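Local structure of putative hydrolase (Agrobacterium vitis, 3LLC) at residues A27-P32 with D101-E106; G87-W92 with G116-L121; D160-E165 with F172-E177; R197-M202 with A225-E230. The protein probably acts as an alpha/beta-hydrolase esterase or thioesterase that releases fatty acyl groups such as palmitate from acylated proteins. All blocks are in the same frame, centred on the assembly; numbering follows the deposited sequence.

Contact 1. Residues A27-P32 with D101-E106; sequences ALVRAP and DHFKPE
F103 turns one face of its ring toward V29 where helix 89-103 ends against strand 23-30, the second strand of the mixed sheet of this alpha/beta-hydrolase fold. The two side chains come from opposite directions, the valine from the sheet, the phenylalanine from the helix end. F103 CG lies anti to its carbonyl carbon (chi1 -66°), directing the ring to the strand. V29 CG2 stands 4.2 Å above the ring of F103, displaced toward its rim, while V29 CG1 reaches F103 CE1 at 4.0 Å. V29 is modelled in two conformers, so its methyls are less certainly placed. A27, two residues earlier on the same side of the strand, meets the ring differently: its CB lies at the edge, near the ring plane, 4.4 Å from F103 CE2. A single methyl suffices to meet the ring edge here. On the opposite face of the ring H102 CD2 sits over the centre, 3.7 Å above the plane, and F103 CE1 in turn lies in the plane of the imidazole. H12 of strand 9-16 adds an edge-to-face contact with F103, and I70 of strand 68-72 packs on it. Past F103 the helix stops: K104 takes a left-handed backbone conformation (phi 50°), and its side chain folds back until NZ donates to D101 O at 2.7 Å, approaching in the carbonyl plane.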
loop_
_atom_site.group_PDB
_atom_site.type_symbol
_atom_site.label_atom_id
_atom_site.label_comp_id
_atom_site.label_asym_id
_atom_site.label_seq_id
_atom_site.Cartn_x
_atom_site.Cartn_y
_atom_site.Cartn_z
ATOM N N ALA A 27 7.325 4.328 13.055
ATOM C CA ALA A 27 7.734 3.074 12.394
ATOM C C ALA A 27 8.227 2.031 13.403
ATOM O O ALA A 27 8.759 2.358 14.473
ATOM C CB ALA A 27 8.829 3.346 11.288
ATOM N N LEU A 28 7.988 0.767 13.056
ATOM C CA LEU A 28 8.416 -0.409 13.811
ATOM C C LEU A 28 9.271 -1.260 12.850
ATOM O O LEU A 28 8.776 -1.674 11.790
ATOM C CB LEU A 28 7.189 -1.210 14.276
ATOM C CG LEU A 28 6.288 -0.547 15.344
ATOM C CD1 LEU A 28 4.963 -1.310 15.500
ATOM C CD2 LEU A 28 7.037 -0.399 16.714
ATOM N N VAL A 29 10.516 -1.529 13.227
ATOM C CA VAL A 29 11.498 -2.162 12.333
ATOM C C VAL A 29 12.238 -3.326 12.992
ATOM O O VAL A 29 12.612 -3.281 14.182
ATOM C CB VAL A 29 12.559 -1.150 11.840
ATOM C CG1 VAL A 29 13.574 -0.844 12.937
ATOM C CG2 VAL A 29 13.277 -1.689 10.621
ATOM N N ARG A 30 12.420 -4.390 12.215
ATOM C CA ARG A 30 13.172 -5.558 12.614
ATOM C C ARG A 30 14.316 -5.706 11.603
ATOM O O ARG A 30 14.065 -5.824 10.407
ATOM C CB ARG A 30 12.235 -6.769 12.564
ATOM C CG ARG A 30 12.796 -8.054 13.043
ATOM C CD ARG A 30 11.830 -9.200 12.769
ATOM N NE ARG A 30 10.576 -9.090 13.513
ATOM C CZ ARG A 30 10.368 -9.564 14.742
ATOM N NH1 ARG A 30 11.348 -10.128 15.442
ATOM N NH2 ARG A 30 9.179 -9.435 15.309
ATOM N N ALA A 31 15.563 -5.673 12.070
ATOM C CA ALA A 31 16.718 -5.865 11.174
ATOM C C ALA A 31 16.778 -7.307 10.635
ATOM O O ALA A 31 16.429 -8.253 11.340
ATOM C CB ALA A 31 18.042 -5.508 11.898
ATOM N N PRO A 32 17.245 -7.483 9.385
ATOM C CA PRO A 32 17.556 -8.842 8.924
ATOM C C PRO A 32 18.705 -9.476 9.709
ATOM O O PRO A 32 19.553 -8.760 10.248
ATOM C CB PRO A 32 17.929 -8.636 7.450
ATOM C CG PRO A 32 18.425 -7.244 7.377
ATOM C CD PRO A 32 17.639 -6.459 8.400
ATOM N N ASP A 101 14.158 5.381 2.523
ATOM C CA ASP A 101 15.442 6.081 2.471
ATOM C C ASP A 101 16.112 6.261 3.844
ATOM O O ASP A 101 17.339 6.461 3.937
ATOM C CB ASP A 101 15.294 7.453 1.801
ATOM C CG ASP A 101 14.926 7.355 0.292
ATOM O OD1 ASP A 101 15.034 6.249 -0.309
ATOM O OD2 ASP A 101 14.531 8.399 -0.294
ATOM N N HIS A 102 15.321 6.188 4.915
ATOM C CA HIS A 102 15.876 6.298 6.269
ATOM C C HIS A 102 16.649 5.012 6.629
ATOM O O HIS A 102 17.705 5.077 7.206
ATOM C CB HIS A 102 14.755 6.565 7.279
ATOM C CG HIS A 102 15.226 6.781 8.690
ATOM N ND1 HIS A 102 15.698 7.999 9.142
ATOM C CD2 HIS A 102 15.284 5.940 9.753
ATOM C CE1 HIS A 102 16.057 7.889 10.412
ATOM N NE2 HIS A 102 15.797 6.656 10.812
ATOM N N PHE A 103 16.082 3.854 6.299
ATOM C CA PHE A 103 16.636 2.550 6.670
ATOM C C PHE A 103 17.531 1.924 5.598
ATOM O O PHE A 103 18.409 1.135 5.929
ATOM C CB PHE A 103 15.483 1.609 7.022
ATOM C CG PHE A 103 14.739 2.024 8.271
ATOM C CD1 PHE A 103 15.363 1.914 9.508
ATOM C CD2 PHE A 103 13.451 2.522 8.211
ATOM C CE1 PHE A 103 14.703 2.300 10.670
ATOM C CE2 PHE A 103 12.786 2.900 9.365
ATOM C CZ PHE A 103 13.412 2.784 10.596
ATOM N N LYS A 104 17.298 2.276 4.331
ATOM C CA LYS A 104 18.150 1.860 3.185
ATOM C C LYS A 104 18.453 0.365 3.111
ATOM O O LYS A 104 19.611 -0.018 3.051
ATOM C CB LYS A 104 19.483 2.599 3.222
ATOM C CG LYS A 104 19.387 4.082 2.999
ATOM C CD LYS A 104 20.765 4.740 3.165
ATOM C CE LYS A 104 20.854 6.047 2.382
ATOM N NZ LYS A 104 19.671 6.947 2.569
ATOM N N PRO A 105 17.433 -0.489 3.132
ATOM C CA PRO A 105 17.695 -1.915 2.984
ATOM C C PRO A 105 18.317 -2.190 1.610
ATOM O O PRO A 105 18.008 -1.481 0.632
ATOM C CB PRO A 105 16.300 -2.533 3.112
ATOM C CG PRO A 105 15.396 -1.454 2.643
ATOM C CD PRO A 105 15.993 -0.201 3.174
ATOM N N GLU A 106 19.218 -3.173 1.541
ATOM C CA GLU A 106 19.856 -3.525 0.257
ATOM C C GLU A 106 18.849 -4.045 -0.777
ATOM O O GLU A 106 18.886 -3.645 -1.944
ATOM C CB GLU A 106 20.988 -4.547 0.452
ATOM C CG GLU A 106 22.030 -4.118 1.464
ATOM C CD GLU A 106 23.308 -4.966 1.406
ATOM O OE1 GLU A 106 23.452 -5.832 0.503
ATOM O OE2 GLU A 106 24.158 -4.759 2.290
#

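Contact 2. Residues G87-W92 with G116-L121; sequences GTISRW and GGWIAL
Helix 115-128, which follows the probable nucleophile elbow of the alpha/beta-hydrolase fold, packs here against the first turn of helix 89-103. I89 lies across W118, the two side chains meeting at about a right angle. The indole swings out with CG anti to its backbone N (chi1 -171°), which offers a face to the isoleucine. I89 CG1 sits over the six-membered ring of W118, 3.9 Å from its centroid and 18° off the normal, a CH-pi contact; beside it the terminal I89 CD1 touches W118 CE3 at 3.7 Å. An isoleucine suits this place because its longer branch lays CG1 and CD1 over the flat surface. One turn further on, W92 CB meets I119 CD1 at 3.8 Å, although the W92 indole leads away and donates through NE1 to S75 O. I119 has two conformers, so this touch is less certain. T88 caps the start of helix 89-103: its OG1, at the N-cap, accepts from R91 N at 3.1 Å. All four touching residues are buried, and what joins them is dispersion with a weak CH-pi component. Such contacts direct little; the rotation of the W118 indole is probably fixed by its NE1 bond to N196 O.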
loop_
_atom_site.group_PDB
_atom_site.type_symbol
_atom_site.label_atom_id
_atom_site.label_comp_id
_atom_site.label_asym_id
_atom_site.label_seq_id
_atom_site.Cartn_x
_atom_site.Cartn_y
_atom_site.Cartn_z
ATOM N N GLY A 87 -4.297 14.273 4.166
ATOM C CA GLY A 87 -3.762 13.157 3.431
ATOM C C GLY A 87 -4.104 13.098 1.939
ATOM O O GLY A 87 -5.207 13.406 1.527
ATOM N N THR A 88 -3.126 12.684 1.136
ATOM C CA THR A 88 -3.293 12.487 -0.302
ATOM C C THR A 88 -2.364 11.325 -0.696
ATOM O O THR A 88 -1.394 11.004 0.021
ATOM C CB THR A 88 -2.907 13.754 -1.123
ATOM O OG1 THR A 88 -1.513 14.044 -0.901
ATOM C CG2 THR A 88 -3.783 15.039 -0.817
ATOM N N ILE A 89 -2.620 10.707 -1.844
ATOM C CA ILE A 89 -1.716 9.721 -2.394
ATOM C C ILE A 89 -0.283 10.297 -2.483
ATOM O O ILE A 89 0.674 9.594 -2.088
ATOM C CB ILE A 89 -2.194 9.157 -3.747
ATOM C CG1 ILE A 89 -3.586 8.487 -3.641
ATOM C CG2 ILE A 89 -1.217 8.138 -4.297
ATOM C CD1 ILE A 89 -3.624 7.304 -2.747
ATOM N N SER A 90 -0.123 11.523 -2.987
ATOM C CA SER A 90 1.222 12.115 -3.067
ATOM C C SER A 90 1.938 12.185 -1.702
ATOM O O SER A 90 3.142 11.864 -1.598
ATOM C CB SER A 90 1.212 13.497 -3.718
ATOM O OG SER A 90 0.848 13.434 -5.094
ATOM N N ARG A 91 1.231 12.650 -0.657
ATOM C CA ARG A 91 1.834 12.774 0.683
ATOM C C ARG A 91 2.166 11.420 1.312
ATOM O O ARG A 91 3.219 11.259 1.963
ATOM C CB ARG A 91 0.934 13.596 1.644
ATOM C CG ARG A 91 1.051 15.085 1.399
ATOM C CD ARG A 91 -0.014 15.888 2.085
ATOM N NE ARG A 91 -0.088 15.777 3.546
ATOM C CZ ARG A 91 0.635 16.482 4.423
ATOM N NH1 ARG A 91 1.586 17.331 4.032
ATOM N NH2 ARG A 91 0.411 16.321 5.727
ATOM N N TRP A 92 1.279 10.436 1.117
ATOM C CA TRP A 92 1.470 9.106 1.694
ATOM C C TRP A 92 2.582 8.338 0.958
ATOM O O TRP A 92 3.364 7.623 1.582
ATOM C CB TRP A 92 0.137 8.330 1.707
ATOM C CG TRP A 92 -0.864 8.938 2.711
ATOM C CD1 TRP A 92 -0.559 9.520 3.899
ATOM C CD2 TRP A 92 -2.316 8.978 2.614
ATOM N NE1 TRP A 92 -1.709 9.935 4.555
ATOM C CE2 TRP A 92 -2.794 9.608 3.796
ATOM C CE3 TRP A 92 -3.236 8.558 1.657
ATOM C CZ2 TRP A 92 -4.167 9.808 4.044
ATOM C CZ3 TRP A 92 -4.599 8.779 1.891
ATOM C CH2 TRP A 92 -5.042 9.410 3.067
ATOM N N GLY A 116 -2.465 0.574 -0.430
ATOM C CA GLY A 116 -1.033 0.331 -0.307
ATOM C C GLY A 116 -0.433 -0.298 -1.573
ATOM O O GLY A 116 0.759 -0.140 -1.850
ATOM N N GLY A 117 -1.255 -1.026 -2.336
ATOM C CA GLY A 117 -0.880 -1.545 -3.659
ATOM C C GLY A 117 -0.663 -0.462 -4.695
ATOM O O GLY A 117 0.257 -0.549 -5.529
ATOM N N TRP A 118 -1.488 0.588 -4.637
ATOM C CA TRP A 118 -1.288 1.783 -5.504
ATOM C C TRP A 118 0.027 2.449 -5.132
ATOM O O TRP A 118 0.838 2.794 -6.007
ATOM C CB TRP A 118 -2.458 2.783 -5.293
ATOM C CG TRP A 118 -2.557 3.968 -6.249
ATOM C CD1 TRP A 118 -1.712 4.305 -7.253
ATOM C CD2 TRP A 118 -3.622 4.934 -6.276
ATOM N NE1 TRP A 118 -2.172 5.448 -7.897
ATOM C CE2 TRP A 118 -3.341 5.847 -7.308
ATOM C CE3 TRP A 118 -4.774 5.121 -5.511
ATOM C CZ2 TRP A 118 -4.186 6.928 -7.612
ATOM C CZ3 TRP A 118 -5.604 6.181 -5.800
ATOM C CH2 TRP A 118 -5.318 7.078 -6.842
ATOM N N ILE A 119 0.233 2.650 -3.832
ATOM C CA ILE A 119 1.448 3.325 -3.377
ATOM C C ILE A 119 2.691 2.468 -3.726
ATOM O O ILE A 119 3.706 3.023 -4.153
ATOM C CB ILE A 119 1.342 3.746 -1.873
ATOM C CG1 ILE A 119 0.199 4.767 -1.702
ATOM C CG2 ILE A 119 2.676 4.342 -1.343
ATOM C CD1 ILE A 119 -0.144 5.082 -0.255
ATOM N N ALA A 120 2.594 1.142 -3.610
ATOM C CA ALA A 120 3.708 0.246 -4.015
ATOM C C ALA A 120 4.101 0.430 -5.476
ATOM O O ALA A 120 5.301 0.501 -5.805
ATOM C CB ALA A 120 3.349 -1.242 -3.759
ATOM N N LEU A 121 3.094 0.510 -6.355
ATOM C CA LEU A 121 3.334 0.710 -7.815
ATOM C C LEU A 121 3.980 2.075 -8.104
ATOM O O LEU A 121 4.933 2.166 -8.899
ATOM C CB LEU A 121 2.000 0.521 -8.576
ATOM C CG LEU A 121 1.422 -0.896 -8.571
ATOM C CD1 LEU A 121 -0.077 -0.974 -8.962
ATOM C CD2 LEU A 121 2.283 -1.752 -9.498
#

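Contact 3. Residues D160-E165 with F172-E177; sequences DRERAE and FEEVSE
R161 reaches E173 and E174 because its chain leaves the helix with CG anti to the backbone N (chi1 173°) and then bends at chi3 (80°), which carries the guanidinium across to the strand. R161 NH2 donates to E173 O at 3.2 Å in a bond close to the guanidinium plane and nearly in line with the carbonyl; a weak NH1 bond shares that oxygen. E174 is modelled in two conformers; in one, bent at chi2, its OE2 makes a salt bridge with R161 NH2 at 3.1 Å, the carboxylate and guanidinium planes steeply inclined. Within the helix R161 NH1 holds E165 OE2 at 2.9 Å, on the syn side of that carboxylate though tilted out of its plane. Helix 160-169 and strand 171-174 belong to the segment inserted between sheet strands 136-143 and 209-214, the usual place of the cap in this fold; the axes of 160-165 and 172-174 run at 139° and come within 8.2 Å. Beneath the charges E162 lays its aliphatic part on F172, with CB over one face, toward the rim, and CG 3.6 Å from F172 CD2, so a glutamate serves both the greasy and the polar layer. F185 of the partner strand 183-186 packs on the same phenylalanine. E162 OE2 and E174 OE2 come within 2.9 Å, a repulsion R161 might offset, though the closeness is doubtful.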
loop_
_atom_site.group_PDB
_atom_site.type_symbol
_atom_site.label_atom_id
_atom_site.label_comp_id
_atom_site.label_asym_id
_atom_site.label_seq_id
_atom_site.Cartn_x
_atom_site.Cartn_y
_atom_site.Cartn_z
ATOM N N ASP A 160 -25.146 13.690 -7.857
ATOM C CA ASP A 160 -25.190 15.106 -7.547
ATOM C C ASP A 160 -25.082 15.390 -6.038
ATOM O O ASP A 160 -24.514 16.403 -5.673
ATOM C CB ASP A 160 -26.426 15.759 -8.174
ATOM C CG ASP A 160 -26.439 15.612 -9.686
ATOM O OD1 ASP A 160 -26.549 14.455 -10.158
ATOM O OD2 ASP A 160 -26.328 16.636 -10.397
ATOM N N ARG A 161 -25.588 14.509 -5.171
ATOM C CA ARG A 161 -25.346 14.638 -3.715
ATOM C C ARG A 161 -23.813 14.808 -3.474
ATOM O O ARG A 161 -23.341 15.836 -2.978
ATOM C CB ARG A 161 -25.878 13.408 -2.906
ATOM C CG ARG A 161 -25.499 13.422 -1.367
ATOM C CD ARG A 161 -25.981 12.212 -0.505
ATOM N NE ARG A 161 -25.160 10.991 -0.601
ATOM C CZ ARG A 161 -23.948 10.804 -0.052
ATOM N NH1 ARG A 161 -23.338 11.761 0.645
ATOM N NH2 ARG A 161 -23.322 9.643 -0.220
ATOM N N GLU A 162 -23.053 13.800 -3.877
ATOM C CA GLU A 162 -21.610 13.787 -3.605
ATOM C C GLU A 162 -20.882 14.985 -4.248
ATOM O O GLU A 162 -20.016 15.597 -3.615
ATOM C CB GLU A 162 -20.985 12.481 -4.060
ATOM C CG GLU A 162 -21.360 11.229 -3.256
ATOM C CD GLU A 162 -22.572 10.476 -3.823
ATOM O OE1 GLU A 162 -23.449 11.119 -4.444
ATOM O OE2 GLU A 162 -22.623 9.233 -3.639
ATOM N N ARG A 163 -21.245 15.333 -5.485
ATOM C CA ARG A 163 -20.525 16.371 -6.236
ATOM C C ARG A 163 -20.678 17.755 -5.602
ATOM O O ARG A 163 -19.720 18.550 -5.609
ATOM C CB ARG A 163 -20.938 16.399 -7.725
ATOM C CG ARG A 163 -20.176 15.387 -8.604
ATOM C CD ARG A 163 -20.548 15.491 -10.105
ATOM N NE ARG A 163 -21.940 15.125 -10.369
ATOM C CZ ARG A 163 -22.331 13.926 -10.793
ATOM N NH1 ARG A 163 -21.444 12.970 -11.005
ATOM N NH2 ARG A 163 -23.617 13.683 -11.000
ATOM N N ALA A 164 -21.858 18.036 -5.053
ATOM C CA ALA A 164 -22.101 19.310 -4.388
ATOM C C ALA A 164 -21.433 19.354 -3.018
ATOM O O ALA A 164 -20.918 20.405 -2.630
ATOM C CB ALA A 164 -23.607 19.611 -4.267
ATOM N N GLU A 165 -21.447 18.227 -2.294
ATOM C CA GLU A 165 -20.740 18.118 -1.008
ATOM C C GLU A 165 -19.260 18.440 -1.215
ATOM O O GLU A 165 -18.689 19.230 -0.462
ATOM C CB GLU A 165 -20.898 16.716 -0.378
ATOM C CG GLU A 165 -22.215 16.497 0.357
ATOM C CD GLU A 165 -22.362 15.097 0.960
ATOM O OE1 GLU A 165 -21.368 14.436 1.364
ATOM O OE2 GLU A 165 -23.518 14.648 1.040
ATOM N N PHE A 172 -16.844 14.387 0.770
ATOM C CA PHE A 172 -18.109 13.663 0.842
ATOM C C PHE A 172 -17.930 12.405 1.702
ATOM O O PHE A 172 -16.814 11.928 1.895
ATOM C CB PHE A 172 -18.690 13.325 -0.559
ATOM C CG PHE A 172 -18.045 12.175 -1.229
ATOM C CD1 PHE A 172 -16.942 12.371 -2.029
ATOM C CD2 PHE A 172 -18.549 10.886 -1.097
ATOM C CE1 PHE A 172 -16.334 11.312 -2.655
ATOM C CE2 PHE A 172 -17.943 9.836 -1.715
ATOM C CZ PHE A 172 -16.808 10.037 -2.496
ATOM N N GLU A 173 -19.052 11.901 2.211
ATOM C CA GLU A 173 -19.107 10.763 3.129
ATOM C C GLU A 173 -19.859 9.598 2.514
ATOM O O GLU A 173 -20.784 9.790 1.739
ATOM C CB GLU A 173 -19.851 11.162 4.418
ATOM C CG GLU A 173 -19.132 12.187 5.256
ATOM C CD GLU A 173 -19.820 12.449 6.601
ATOM O OE1 GLU A 173 -21.066 12.375 6.664
ATOM O OE2 GLU A 173 -19.108 12.741 7.589
ATOM N N GLU A 174 -19.422 8.394 2.874
ATOM C CA GLU A 174 -20.129 7.168 2.524
ATOM C C GLU A 174 -20.126 6.252 3.746
ATOM O O GLU A 174 -19.149 6.192 4.520
ATOM C CB GLU A 174 -19.482 6.445 1.339
ATOM C CG GLU A 174 -19.458 7.232 0.045
ATOM C CD GLU A 174 -20.813 7.331 -0.642
ATOM O OE1 GLU A 174 -21.743 6.574 -0.295
ATOM O OE2 GLU A 174 -20.941 8.174 -1.546
ATOM N N VAL A 175 -21.250 5.564 3.945
ATOM C CA VAL A 175 -21.396 4.582 5.038
ATOM C C VAL A 175 -20.338 3.470 4.920
ATOM O O VAL A 175 -20.104 2.962 3.816
ATOM C CB VAL A 175 -22.792 3.912 5.010
ATOM C CG1 VAL A 175 -23.894 4.953 5.223
ATOM C CG2 VAL A 175 -22.992 3.138 3.681
ATOM N N SER A 176 -19.695 3.113 6.037
ATOM C CA SER A 176 -18.698 2.028 6.046
ATOM C C SER A 176 -19.245 0.752 6.670
ATOM O O SER A 176 -19.696 0.768 7.821
ATOM C CB SER A 176 -17.442 2.423 6.827
ATOM O OG SER A 176 -16.445 1.403 6.724
ATOM N N GLU A 177 -19.176 -0.345 5.906
ATOM C CA GLU A 177 -19.478 -1.708 6.370
ATOM C C GLU A 177 -18.692 -2.032 7.643
ATOM O O GLU A 177 -19.188 -2.687 8.567
ATOM C CB GLU A 177 -19.096 -2.717 5.257
ATOM C CG GLU A 177 -19.140 -4.204 5.630
ATOM C CD GLU A 177 -18.951 -5.121 4.416
ATOM O OE1 GLU A 177 -18.738 -4.601 3.299
ATOM O OE2 GLU A 177 -19.015 -6.362 4.580
#

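Contact 4. Residues R197-M202 with A225-E230; sequences RVMAGM and ALKLVE. With EDO (1,2-ethanediol), chain C; EDO (1,2-ethanediol), chain D.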
loop_
_atom_site.group_PDB
_atom_site.type_symbol
_atom_site.label_atom_id
_atom_site.label_comp_id
_atom_site.label_asym_id
_atom_site.label_seq_id
_atom_site.Cartn_x
_atom_site.Cartn_y
_atom_site.Cartn_z
ATOM N N ARG A 197 -2.102 8.653 -11.291
ATOM C CA ARG A 197 -2.754 7.599 -12.044
ATOM C C ARG A 197 -1.670 6.727 -12.706
ATOM O O ARG A 197 -0.796 7.258 -13.420
ATOM C CB ARG A 197 -3.695 8.196 -13.096
ATOM C CG ARG A 197 -4.690 7.206 -13.718
ATOM C CD ARG A 197 -5.652 7.918 -14.678
ATOM N NE ARG A 197 -6.834 7.091 -14.937
ATOM C CZ ARG A 197 -7.956 7.521 -15.505
ATOM N NH1 ARG A 197 -8.077 8.770 -15.933
ATOM N NH2 ARG A 197 -8.978 6.670 -15.650
ATOM N N VAL A 198 -1.727 5.433 -12.461
ATOM C CA VAL A 198 -0.708 4.474 -12.985
ATOM C C VAL A 198 -1.145 3.611 -14.168
ATOM O O VAL A 198 -0.273 3.136 -14.935
ATOM C CB VAL A 198 -0.090 3.585 -11.849
ATOM C CG1 VAL A 198 0.629 4.443 -10.818
ATOM C CG2 VAL A 198 -1.126 2.655 -11.160
HETATM N N MSE A 199 -2.467 3.406 -14.361
HETATM C CA MSE A 199 -2.967 2.544 -15.436
HETATM C C MSE A 199 -3.425 3.274 -16.710
HETATM O O MSE A 199 -4.117 2.686 -17.534
HETATM C CB MSE A 199 -4.065 1.588 -14.904
HETATM C CG MSE A 199 -3.564 0.663 -13.784
HETATM SE SE MSE A 199 -4.880 -0.742 -13.313
HETATM C CE MSE A 199 -6.247 0.506 -12.662
ATOM N N ALA A 200 -3.046 4.536 -16.892
ATOM C CA ALA A 200 -3.292 5.206 -18.169
ATOM C C ALA A 200 -2.251 4.742 -19.229
ATOM O O ALA A 200 -2.425 4.981 -20.412
ATOM C CB ALA A 200 -3.311 6.766 -18.053
ATOM N N GLY A 201 -1.183 4.075 -18.783
ATOM C CA GLY A 201 -0.236 3.403 -19.706
ATOM C C GLY A 201 0.347 2.140 -19.090
ATOM O O GLY A 201 -0.190 1.634 -18.135
HETATM N N MSE A 202 1.427 1.609 -19.682
HETATM C CA MSE A 202 2.069 0.373 -19.187
HETATM C C MSE A 202 3.009 0.657 -18.022
HETATM O O MSE A 202 3.680 1.687 -17.991
HETATM C CB MSE A 202 2.833 -0.324 -20.345
HETATM C CG MSE A 202 1.974 -0.653 -21.551
HETATM SE SE MSE A 202 0.565 -1.950 -21.034
HETATM C CE MSE A 202 1.767 -3.409 -20.391
ATOM N N ALA A 225 -8.358 -6.268 -10.733
ATOM C CA ALA A 225 -7.082 -7.008 -10.707
ATOM C C ALA A 225 -6.707 -7.496 -12.116
ATOM O O ALA A 225 -5.542 -7.443 -12.500
ATOM C CB ALA A 225 -7.117 -8.205 -9.696
ATOM N N LEU A 226 -7.700 -7.954 -12.888
ATOM C CA LEU A 226 -7.502 -8.338 -14.295
ATOM C C LEU A 226 -7.070 -7.120 -15.121
ATOM O O LEU A 226 -6.196 -7.238 -15.980
ATOM C CB LEU A 226 -8.766 -8.995 -14.879
ATOM C CG LEU A 226 -9.034 -10.433 -14.373
ATOM C CD1 LEU A 226 -10.488 -10.872 -14.741
ATOM C CD2 LEU A 226 -8.003 -11.448 -14.922
ATOM N N LYS A 227 -7.667 -5.950 -14.855
ATOM C CA LYS A 227 -7.238 -4.694 -15.509
ATOM C C LYS A 227 -5.753 -4.363 -15.177
ATOM O O LYS A 227 -4.952 -4.039 -16.080
ATOM C CB LYS A 227 -8.134 -3.519 -15.082
ATOM C CG LYS A 227 -7.801 -2.196 -15.792
ATOM C CD LYS A 227 -8.749 -1.027 -15.335
ATOM C CE LYS A 227 -8.442 0.285 -16.048
ATOM N NZ LYS A 227 -9.489 1.310 -15.784
ATOM N N LEU A 228 -5.375 -4.483 -13.912
ATOM C CA LEU A 228 -3.962 -4.258 -13.523
ATOM C C LEU A 228 -2.990 -5.207 -14.265
ATOM O O LEU A 228 -1.936 -4.770 -14.746
ATOM C CB LEU A 228 -3.783 -4.381 -12.004
ATOM C CG LEU A 228 -2.348 -4.295 -11.451
ATOM C CD1 LEU A 228 -1.667 -2.969 -11.905
ATOM C CD2 LEU A 228 -2.304 -4.482 -9.892
ATOM N N VAL A 229 -3.361 -6.484 -14.410
ATOM C CA VAL A 229 -2.510 -7.429 -15.132
ATOM C C VAL A 229 -2.298 -6.975 -16.603
ATOM O O VAL A 229 -1.198 -7.098 -17.133
ATOM C CB VAL A 229 -3.047 -8.897 -15.059
ATOM C CG1 VAL A 229 -2.320 -9.861 -16.102
ATOM C CG2 VAL A 229 -2.964 -9.430 -13.601
ATOM N N GLU A 230 -3.330 -6.406 -17.234
ATOM C CA GLU A 230 -3.219 -5.868 -18.608
ATOM C C GLU A 230 -2.247 -4.678 -18.706
ATOM O O GLU A 230 -1.818 -4.355 -19.791
ATOM C CB GLU A 230 -4.595 -5.432 -19.154
ATOM C CG GLU A 230 -5.572 -6.618 -19.254
ATOM C CD GLU A 230 -7.042 -6.262 -19.550
ATOM O OE1 GLU A 230 -7.411 -5.063 -19.598
ATOM O OE2 GLU A 230 -7.838 -7.229 -19.713
HETATM C C1 EDO C . 2.699 5.003 -17.208
HETATM O O1 EDO C . 1.367 5.388 -17.539
HETATM C C2 EDO C . 2.598 3.820 -16.274
HETATM O O2 EDO C . 2.174 4.312 -15.027
HETATM C C1 EDO D . 1.999 9.206 -12.304
HETATM O O1 EDO D . 2.944 10.186 -11.819
HETATM C C2 EDO D . 2.606 7.813 -12.308
HETATM O O2 EDO D . 2.569 7.231 -13.609
#
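M199 lays its selenium against L228, and this is the close-packed heart of the contact between a loop and helix 222-230. Both methionines of the loop are selenomethionine in this crystal. M199 SE lies 3.6 Å from L228 CA and 4.0 Å from L228 CB, so it meets the leucine's backbone as well as its side chain. A bend at chi3 (-64°) then turns the terminal methyl aside, and M199 CE comes to 4.0 Å from K227 CD. The long unbranched chain of a methionine suits such a place, since it can follow the surface between two neighbouring helical side chains. K227 is fully extended: its methylenes pass obliquely beside M199, while its NZ goes on to a salt bridge with D152, an anion it shares with R197 NH2.

The other side is looser. M202, an exposed residue, bends at both chi2 and chi3, and its SE and CE both rest on E230 O, the selenium at 3.6 Å. Ethanediol, probably from the crystallisation liquor, lies on the far side of the loop, where O2 of the chain C molecule gives its hydrogen to V198 O at 2.7 Å. D148 accepts from V198 N and M199 N. V198 leans on helix 115-128 at R122 and Q125, and L228 on L121 of that helix and I211 of strand 209-214, while A225 and V229 pack on strand 237-242.

Contact 1 comes first along the chain and closes a long loop from strand 23-30 to the end of helix 89-103. Contact 2 starts inside that loop, at the beginning of the same helix, and finishes beyond it in helix 115-128; the two therefore cross, and helix 89-103 is tied to the sheet at one end and to its neighbour helix at the other. Contact 3 follows as a short local closure in the inserted segment, about 39 Å between centres from contact 1. Contact 4, from 197-202 to 225-230, then bridges strand 209-214. Contacts 2 and 4 touch, W118 NE1 to V198 CG1 at 4.2 Å, linking helix 115-128 to the loop 197-202.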